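Local coordinates for protein transcription anti-terminator antagonist UpxZ (Bacteroides uniformis ATCC 8492, PDB 4EPZ) that probably acts as an antagonist of transcription anti-termination, and so takes part in regulating capsular polysaccharide synthesis, at residues E57-N71 and L103-T115. Numbering follows the deposited sequence.
Sequences EEEGNLCLALLMGYN and LKMRLLTWGYSET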
ATOM      1  N   GLU A  57      -1.215  -8.045 -13.574  1.00 18.22           N
ATOM      2  CA  GLU A  57      -0.522  -8.485 -12.340  1.00 17.85           C
ATOM      3  C   GLU A  57       0.730  -7.622 -12.099  1.00 20.55           C
ATOM      4  O   GLU A  57       1.000  -7.234 -10.962  1.00 20.76           O
ATOM      5  CB  GLU A  57      -0.171  -9.990 -12.442  1.00 19.78           C
ATOM      6  CG  GLU A  57       0.468 -10.523 -11.170  1.00 22.32           C
ATOM      7  CD  GLU A  57       0.843 -12.001 -11.128  1.00 20.63           C
ATOM      8  OE1 GLU A  57       0.325 -12.779 -11.953  1.00 23.26           O
ATOM      9  OE2 GLU A  57       1.683 -12.364 -10.276  1.00 22.62           O
ATOM     10  N   GLU A  58       1.488  -7.319 -13.158  1.00 19.61           N
ATOM     11  CA  GLU A  58       2.680  -6.487 -13.003  1.00 19.66           C
ATOM     12  C   GLU A  58       2.250  -5.065 -12.574  1.00 22.10           C
ATOM     13  O   GLU A  58       2.795  -4.527 -11.611  1.00 20.92           O
ATOM     14  CB  GLU A  58       3.474  -6.474 -14.292  1.00 22.07           C
ATOM     15  CG  GLU A  58       4.763  -5.705 -14.121  1.00 25.68           C
ATOM     16  CD  GLU A  58       5.581  -5.735 -15.384  1.00 44.68           C
ATOM     17  OE1 GLU A  58       5.186  -5.048 -16.351  1.00 30.81           O
ATOM     18  OE2 GLU A  58       6.527  -6.549 -15.453  1.00 30.69           O
ATOM     19  N   GLU A  59       1.230  -4.505 -13.251  1.00 19.84           N
ATOM     20  CA  GLU A  59       0.667  -3.202 -12.906  1.00 19.85           C
ATOM     21  C   GLU A  59       0.184  -3.177 -11.425  1.00 20.67           C
ATOM     22  O   GLU A  59       0.503  -2.223 -10.723  1.00 20.23           O
ATOM     23  CB  GLU A  59      -0.457  -2.824 -13.896  1.00 21.82           C
ATOM     24  CG  GLU A  59      -1.109  -1.448 -13.673  1.00 23.55           C
ATOM     25  CD  GLU A  59      -0.295  -0.171 -13.866  1.00 32.66           C
ATOM     26  OE1 GLU A  59       0.943  -0.245 -14.059  1.00 27.68           O
ATOM     27  OE2 GLU A  59      -0.923   0.915 -13.882  1.00 25.82           O
ATOM     28  N   GLY A  60      -0.506  -4.221 -10.946  1.00 17.56           N
ATOM     29  CA  GLY A  60      -0.909  -4.302  -9.543  1.00 17.33           C
ATOM     30  C   GLY A  60       0.286  -4.220  -8.601  1.00 19.26           C
ATOM     31  O   GLY A  60       0.254  -3.499  -7.600  1.00 17.42           O
ATOM     32  N   ASN A  61       1.351  -4.987  -8.889  1.00 16.28           N
ATOM     33  CA  ASN A  61       2.538  -5.004  -8.024  1.00 15.35           C
ATOM     34  C   ASN A  61       3.247  -3.651  -8.049  1.00 18.47           C
ATOM     35  O   ASN A  61       3.729  -3.204  -7.005  1.00 18.58           O
ATOM     36  CB  ASN A  61       3.490  -6.111  -8.465  1.00 16.69           C
ATOM     37  CG  ASN A  61       3.045  -7.414  -7.870  1.00 22.36           C
ATOM     38  OD1 ASN A  61       3.158  -7.612  -6.659  1.00 20.93           O
ATOM     39  ND2 ASN A  61       2.477  -8.300  -8.681  1.00 19.54           N
ATOM     40  N   LEU A  62       3.340  -3.026  -9.248  1.00 17.82           N
ATOM     41  CA  LEU A  62       3.940  -1.691  -9.368  1.00 20.05           C
ATOM     42  C   LEU A  62       3.154  -0.675  -8.528  1.00 20.26           C
ATOM     43  O   LEU A  62       3.743   0.092  -7.748  1.00 19.21           O
ATOM     44  CB  LEU A  62       3.932  -1.262 -10.840  1.00 22.51           C
ATOM     45  CG  LEU A  62       5.060  -1.739 -11.746  1.00 31.21           C
ATOM     46  CD1 LEU A  62       4.755  -1.316 -13.198  1.00 32.44           C
ATOM     47  CD2 LEU A  62       6.411  -1.087 -11.331  1.00 36.60           C
ATOM     48  N   CYS A  63       1.820  -0.653  -8.695  1.00 17.39           N
ATOM     49  CA  CYS A  63       0.964   0.277  -7.963  1.00 17.84           C
ATOM     50  C   CYS A  63       1.053   0.058  -6.481  1.00 18.93           C
ATOM     51  O   CYS A  63       1.092   1.025  -5.725  1.00 17.82           O
ATOM     52  CB  CYS A  63      -0.468   0.153  -8.439  1.00 19.00           C
ATOM     53  SG  CYS A  63      -0.705   0.864 -10.067  1.00 23.13           S
ATOM     54  N   LEU A  64       1.021  -1.215  -6.048  1.00 15.93           N
ATOM     55  CA  LEU A  64       1.118  -1.482  -4.623  1.00 15.52           C
ATOM     56  C   LEU A  64       2.462  -1.002  -4.075  1.00 19.00           C
ATOM     57  O   LEU A  64       2.481  -0.334  -3.036  1.00 18.15           O
ATOM     58  CB  LEU A  64       0.922  -2.965  -4.316  1.00 15.21           C
ATOM     59  CG  LEU A  64       1.016  -3.319  -2.816  1.00 18.88           C
ATOM     60  CD1 LEU A  64      -0.076  -2.604  -2.005  1.00 20.69           C
ATOM     61  CD2 LEU A  64       0.964  -4.832  -2.607  1.00 18.10           C
ATOM     62  N   ALA A  65       3.572  -1.298  -4.788  1.00 17.68           N
ATOM     63  CA  ALA A  65       4.893  -0.827  -4.345  1.00 17.68           C
ATOM     64  C   ALA A  65       4.922   0.708  -4.202  1.00 19.57           C
ATOM     65  O   ALA A  65       5.459   1.219  -3.223  1.00 17.94           O
ATOM     66  CB  ALA A  65       5.977  -1.275  -5.325  1.00 19.58           C
ATOM     67  N   LEU A  66       4.336   1.417  -5.167  1.00 17.19           N
ATOM     68  CA  LEU A  66       4.360   2.891  -5.183  1.00 17.82           C
ATOM     69  C   LEU A  66       3.544   3.468  -4.064  1.00 19.54           C
ATOM     70  O   LEU A  66       4.006   4.406  -3.409  1.00 20.03           O
ATOM     71  CB  LEU A  66       3.877   3.414  -6.529  1.00 17.96           C
ATOM     72  CG  LEU A  66       4.829   3.168  -7.695  1.00 20.78           C
ATOM     73  CD1 LEU A  66       4.121   3.467  -9.028  1.00 21.74           C
ATOM     74  CD2 LEU A  66       6.135   4.008  -7.524  1.00 24.30           C
ATOM     75  N   LEU A  67       2.343   2.909  -3.811  1.00 19.91           N
ATOM     76  CA  LEU A  67       1.479   3.413  -2.736  1.00 19.71           C
ATOM     77  C   LEU A  67       2.118   3.162  -1.385  1.00 23.31           C
ATOM     78  O   LEU A  67       2.111   4.034  -0.505  1.00 22.67           O
ATOM     79  CB  LEU A  67       0.086   2.751  -2.803  1.00 19.91           C
ATOM     80  CG  LEU A  67      -1.099   3.553  -2.286  1.00 23.49           C
ATOM     81  CD1 LEU A  67      -1.045   5.030  -2.746  1.00 24.26           C
ATOM     82  CD2 LEU A  67      -2.420   2.868  -2.716  1.00 22.16           C
HETATM   83  N   MSE A  68       2.653   1.949  -1.208  1.00 18.31           N
HETATM   84  CA  MSE A  68       3.356   1.590   0.028  1.00 16.72           C
HETATM   85  C   MSE A  68       4.606   2.477   0.241  1.00 21.46           C
HETATM   86  O   MSE A  68       4.801   2.997   1.348  1.00 21.87           O
HETATM   87  CB  MSE A  68       3.748   0.110   0.018  1.00 18.08           C
HETATM   88  CG  MSE A  68       2.538  -0.784   0.123  1.00 21.00           C
HETATM   89 SE   MSE A  68       3.066  -2.634   0.285  0.75 23.74          SE
HETATM   90  CE  MSE A  68       3.952  -2.559   2.018  1.00 21.47           C
ATOM     91  N   GLY A  69       5.388   2.674  -0.831  1.00 18.70           N
ATOM     92  CA  GLY A  69       6.620   3.458  -0.819  1.00 20.08           C
ATOM     93  C   GLY A  69       6.375   4.892  -0.404  1.00 21.75           C
ATOM     94  O   GLY A  69       6.983   5.383   0.553  1.00 20.88           O
ATOM     95  N   TYR A  70       5.439   5.566  -1.102  1.00 18.90           N
ATOM     96  CA  TYR A  70       5.126   6.964  -0.781  1.00 18.43           C
ATOM     97  C   TYR A  70       4.441   7.099   0.602  1.00 24.12           C
ATOM     98  O   TYR A  70       4.605   8.132   1.258  1.00 24.06           O
ATOM     99  CB  TYR A  70       4.295   7.620  -1.885  1.00 18.69           C
ATOM    100  CG  TYR A  70       5.084   7.945  -3.142  1.00 20.73           C
ATOM    101  CD1 TYR A  70       6.232   8.731  -3.089  1.00 22.05           C
ATOM    102  CD2 TYR A  70       4.661   7.492  -4.389  1.00 20.54           C
ATOM    103  CE1 TYR A  70       6.975   9.018  -4.244  1.00 22.01           C
ATOM    104  CE2 TYR A  70       5.386   7.786  -5.552  1.00 21.71           C
ATOM    105  CZ  TYR A  70       6.535   8.551  -5.472  1.00 24.96           C
ATOM    106  OH  TYR A  70       7.240   8.838  -6.613  1.00 26.96           O
ATOM    107  N   ASN A  71       3.750   6.056   1.089  1.00 21.51           N
ATOM    108  CA  ASN A  71       3.197   6.142   2.439  1.00 21.79           C
ATOM    109  C   ASN A  71       4.260   5.877   3.481  1.00 24.13           C
ATOM    110  O   ASN A  71       4.175   6.443   4.563  1.00 26.68           O
ATOM    111  CB  ASN A  71       2.037   5.176   2.657  1.00 21.51           C
ATOM    112  CG  ASN A  71       0.739   5.820   2.250  1.00 30.26           C
ATOM    113  OD1 ASN A  71       0.232   6.744   2.922  1.00 29.85           O
ATOM    114  ND2 ASN A  71       0.282   5.492   1.053  1.00 21.36           N
ATOM    115  N   LEU A 103      -2.238  -9.870  -3.132  1.00 16.67           N
ATOM    116  CA  LEU A 103      -1.988  -8.597  -3.812  1.00 16.62           C
ATOM    117  C   LEU A 103      -3.257  -7.743  -3.857  1.00 18.43           C
ATOM    118  O   LEU A 103      -3.221  -6.532  -3.527  1.00 16.73           O
ATOM    119  CB  LEU A 103      -1.518  -8.890  -5.246  1.00 16.12           C
ATOM    120  CG  LEU A 103      -1.411  -7.663  -6.177  1.00 19.14           C
ATOM    121  CD1 LEU A 103      -0.355  -6.618  -5.672  1.00 20.62           C
ATOM    122  CD2 LEU A 103      -1.120  -8.124  -7.612  1.00 21.30           C
ATOM    123  N   LYS A 104      -4.367  -8.370  -4.277  1.00 16.80           N
ATOM    124  CA  LYS A 104      -5.646  -7.648  -4.430  1.00 16.50           C
ATOM    125  C   LYS A 104      -6.097  -7.162  -3.058  1.00 17.13           C
ATOM    126  O   LYS A 104      -6.501  -5.995  -2.929  1.00 16.58           O
ATOM    127  CB  LYS A 104      -6.701  -8.522  -5.111  1.00 18.08           C
ATOM    128  CG  LYS A 104      -7.948  -7.688  -5.439  1.00 18.94           C
ATOM    129  CD  LYS A 104      -8.942  -8.482  -6.264  1.00 18.55           C
ATOM    130  CE  LYS A 104      -9.986  -7.520  -6.772  1.00 28.43           C
ATOM    131  NZ  LYS A 104     -10.938  -8.196  -7.699  1.00 28.87           N
HETATM  132  N   MSE A 105      -5.957  -8.008  -2.026  1.00 15.88           N
HETATM  133  CA  MSE A 105      -6.317  -7.591  -0.663  1.00 15.10           C
HETATM  134  C   MSE A 105      -5.495  -6.352  -0.220  1.00 17.60           C
HETATM  135  O   MSE A 105      -6.043  -5.388   0.325  1.00 15.55           O
HETATM  136  CB  MSE A 105      -6.062  -8.738   0.319  1.00 14.87           C
HETATM  137  CG  MSE A 105      -6.398  -8.362   1.755  1.00 17.68           C
HETATM  138 SE   MSE A 105      -8.347  -8.088   1.970  0.75 22.71          SE
HETATM  139  CE  MSE A 105      -8.139  -7.244   3.784  1.00 20.12           C
ATOM    140  N   ARG A 106      -4.194  -6.385  -0.468  1.00 15.91           N
ATOM    141  CA  ARG A 106      -3.309  -5.260  -0.104  1.00 16.35           C
ATOM    142  C   ARG A 106      -3.677  -4.002  -0.891  1.00 17.84           C
ATOM    143  O   ARG A 106      -3.711  -2.923  -0.312  1.00 16.72           O
ATOM    144  CB  ARG A 106      -1.838  -5.654  -0.321  1.00 16.66           C
ATOM    145  CG  ARG A 106      -1.410  -6.701   0.733  1.00 16.35           C
ATOM    146  CD  ARG A 106      -0.098  -7.318   0.336  1.00 15.36           C
ATOM    147  NE  ARG A 106       0.543  -7.963   1.494  1.00 20.29           N
ATOM    148  CZ  ARG A 106       1.669  -8.673   1.419  1.00 31.18           C
ATOM    149  NH1 ARG A 106       2.250  -8.886   0.245  1.00 20.61           N
ATOM    150  NH2 ARG A 106       2.197  -9.212   2.511  1.00 21.76           N
ATOM    151  N   LEU A 107      -4.030  -4.142  -2.170  1.00 14.84           N
ATOM    152  CA  LEU A 107      -4.402  -2.964  -2.967  1.00 14.22           C
ATOM    153  C   LEU A 107      -5.734  -2.381  -2.449  1.00 17.45           C
ATOM    154  O   LEU A 107      -5.902  -1.157  -2.368  1.00 15.43           O
ATOM    155  CB  LEU A 107      -4.536  -3.325  -4.439  1.00 14.71           C
ATOM    156  CG  LEU A 107      -3.224  -3.501  -5.192  1.00 16.78           C
ATOM    157  CD1 LEU A 107      -3.492  -4.204  -6.535  1.00 17.65           C
ATOM    158  CD2 LEU A 107      -2.569  -2.132  -5.485  1.00 16.81           C
ATOM    159  N   LEU A 108      -6.692  -3.259  -2.139  1.00 14.83           N
ATOM    160  CA  LEU A 108      -7.980  -2.774  -1.603  1.00 15.94           C
ATOM    161  C   LEU A 108      -7.767  -2.054  -0.286  1.00 16.82           C
ATOM    162  O   LEU A 108      -8.369  -0.996  -0.086  1.00 15.80           O
ATOM    163  CB  LEU A 108      -8.981  -3.910  -1.379  1.00 15.99           C
ATOM    164  CG  LEU A 108      -9.547  -4.618  -2.621  1.00 18.72           C
ATOM    165  CD1 LEU A 108     -10.083  -5.996  -2.220  1.00 19.10           C
ATOM    166  CD2 LEU A 108     -10.676  -3.756  -3.266  1.00 21.84           C
ATOM    167  N   THR A 109      -6.871  -2.580   0.590  1.00 14.72           N
ATOM    168  CA  THR A 109      -6.663  -2.000   1.911  1.00 14.75           C
ATOM    169  C   THR A 109      -5.940  -0.657   1.787  1.00 16.38           C
ATOM    170  O   THR A 109      -6.364   0.340   2.379  1.00 16.58           O
ATOM    171  CB  THR A 109      -5.925  -3.010   2.800  1.00 18.14           C
ATOM    172  OG1 THR A 109      -6.735  -4.170   2.872  1.00 18.48           O
ATOM    173  CG2 THR A 109      -5.670  -2.448   4.189  1.00 16.95           C
ATOM    174  N   TRP A 110      -4.816  -0.631   1.066  1.00 16.52           N
ATOM    175  CA  TRP A 110      -4.079   0.622   0.856  1.00 16.42           C
ATOM    176  C   TRP A 110      -4.913   1.649   0.092  1.00 15.90           C
ATOM    177  O   TRP A 110      -4.865   2.839   0.421  1.00 16.44           O
ATOM    178  CB  TRP A 110      -2.761   0.355   0.135  1.00 15.90           C
ATOM    179  CG  TRP A 110      -1.734  -0.118   1.103  1.00 18.75           C
ATOM    180  CD1 TRP A 110      -1.381  -1.409   1.351  1.00 21.90           C
ATOM    181  CD2 TRP A 110      -1.107   0.675   2.123  1.00 20.03           C
ATOM    182  NE1 TRP A 110      -0.470  -1.460   2.389  1.00 23.21           N
ATOM    183  CE2 TRP A 110      -0.298  -0.193   2.892  1.00 24.27           C
ATOM    184  CE3 TRP A 110      -1.076   2.056   2.401  1.00 21.04           C
ATOM    185  CZ2 TRP A 110       0.505   0.265   3.946  1.00 24.74           C
ATOM    186  CZ3 TRP A 110      -0.276   2.506   3.446  1.00 23.78           C
ATOM    187  CH2 TRP A 110       0.473   1.616   4.223  1.00 25.49           C
ATOM    188  N   GLY A 111      -5.675   1.204  -0.903  1.00 14.39           N
ATOM    189  CA  GLY A 111      -6.545   2.110  -1.662  1.00 13.94           C
ATOM    190  C   GLY A 111      -7.626   2.699  -0.769  1.00 16.14           C
ATOM    191  O   GLY A 111      -7.861   3.922  -0.781  1.00 17.16           O
ATOM    192  N   TYR A 112      -8.207   1.873   0.110  1.00 14.55           N
ATOM    193  CA  TYR A 112      -9.194   2.387   1.091  1.00 15.54           C
ATOM    194  C   TYR A 112      -8.536   3.421   2.026  1.00 19.20           C
ATOM    195  O   TYR A 112      -9.151   4.445   2.361  1.00 18.37           O
ATOM    196  CB  TYR A 112      -9.762   1.205   1.918  1.00 15.96           C
ATOM    197  CG  TYR A 112     -10.584   1.639   3.113  1.00 16.12           C
ATOM    198  CD1 TYR A 112     -11.884   2.116   2.954  1.00 18.34           C
ATOM    199  CD2 TYR A 112     -10.064   1.559   4.403  1.00 18.34           C
ATOM    200  CE1 TYR A 112     -12.641   2.518   4.058  1.00 20.23           C
ATOM    201  CE2 TYR A 112     -10.796   1.998   5.504  1.00 20.60           C
ATOM    202  CZ  TYR A 112     -12.094   2.444   5.326  1.00 26.79           C
ATOM    203  OH  TYR A 112     -12.835   2.813   6.419  1.00 31.46           O
ATOM    204  N   SER A 113      -7.291   3.166   2.475  1.00 17.00           N
ATOM    205  CA  SER A 113      -6.662   4.105   3.411  1.00 16.40           C
ATOM    206  C   SER A 113      -6.504   5.512   2.839  1.00 19.40           C
ATOM    207  O   SER A 113      -6.451   6.491   3.596  1.00 20.48           O
ATOM    208  CB  SER A 113      -5.287   3.603   3.807  1.00 19.32           C
ATOM    209  OG  SER A 113      -4.304   3.854   2.813  1.00 18.95           O
ATOM    210  N   GLU A 114      -6.391   5.605   1.514  1.00 15.49           N
ATOM    211  CA  GLU A 114      -6.187   6.881   0.815  1.00 16.84           C
ATOM    212  C   GLU A 114      -7.478   7.573   0.437  1.00 23.81           C
ATOM    213  O   GLU A 114      -7.472   8.786   0.231  1.00 27.12           O
ATOM    214  CB  GLU A 114      -5.402   6.662  -0.476  1.00 17.90           C
ATOM    215  CG  GLU A 114      -3.939   6.322  -0.231  1.00 23.73           C
ATOM    216  CD  GLU A 114      -3.058   7.461   0.248  1.00 28.62           C
ATOM    217  OE1 GLU A 114      -3.433   8.641   0.063  1.00 28.57           O
ATOM    218  OE2 GLU A 114      -2.003   7.167   0.850  1.00 29.29           O
ATOM    219  N   THR A 115      -8.567   6.829   0.326  1.00 17.32           N
ATOM    220  CA  THR A 115      -9.834   7.352  -0.183  1.00 17.99           C
ATOM    221  C   THR A 115     -10.986   7.329   0.787  1.00 20.46           C
ATOM    222  O   THR A 115     -11.941   8.124   0.613  1.00 20.69           O
ATOM    223  CB  THR A 115     -10.268   6.480  -1.392  1.00 21.49           C
ATOM    224  OG1 THR A 115     -10.431   5.109  -0.962  1.00 19.62           O
ATOM    225  CG2 THR A 115      -9.248   6.522  -2.557  1.00 20.27           C
TER
HETATM  226  O   HOH W   1      -2.535   5.744   3.541  1.00 30.30           O
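A knobs-into-holes interface joins helix 56-72 to helix 102-115 near the centre of the chain, with Leu64, Leu103 and Trp110 as the knobs. Leu64 fits among Leu103, Arg106, Leu107 and Trp110. With CG anti to the backbone N (chi1 180°), Leu64 sets its two methyls about Arg106 CB: CD2 lies 3.7 Å from it, and CD1 reaches on to Trp110 CD1. Leu107 CD2 lies against Leu64 N and CB, and its CD1 reaches over Gly60, where a side chain would crowd Leu103 CD2. The helices run in roughly the same direction, 40° apart, within an all-helical fold; Met20 of helix 5-20 also touches Trp110. Selenomethionine Met68 crosses the indole at about a right angle, its CG over one face, 4.0 Å from the centroid of the five-membered ring in a CH-pi contact. Leu67 CD2 packs on Trp110 CB, and Asn71 CB approaches Trp110 CZ3 at 3.6 Å. Asn71 ND2 donates to Glu114 OE2 (2.8 Å) on the anti side of the carboxylate, and also to Leu67 O one turn back, which fixes the amide's rotation. A leucine in its place would probably leave Glu114 OE2 without this donor and Leu67 O without its side-chain one. Lys84 forms a salt bridge to Glu114 OE2. One water donates to both Asn71 OD1 and Ser113 OG.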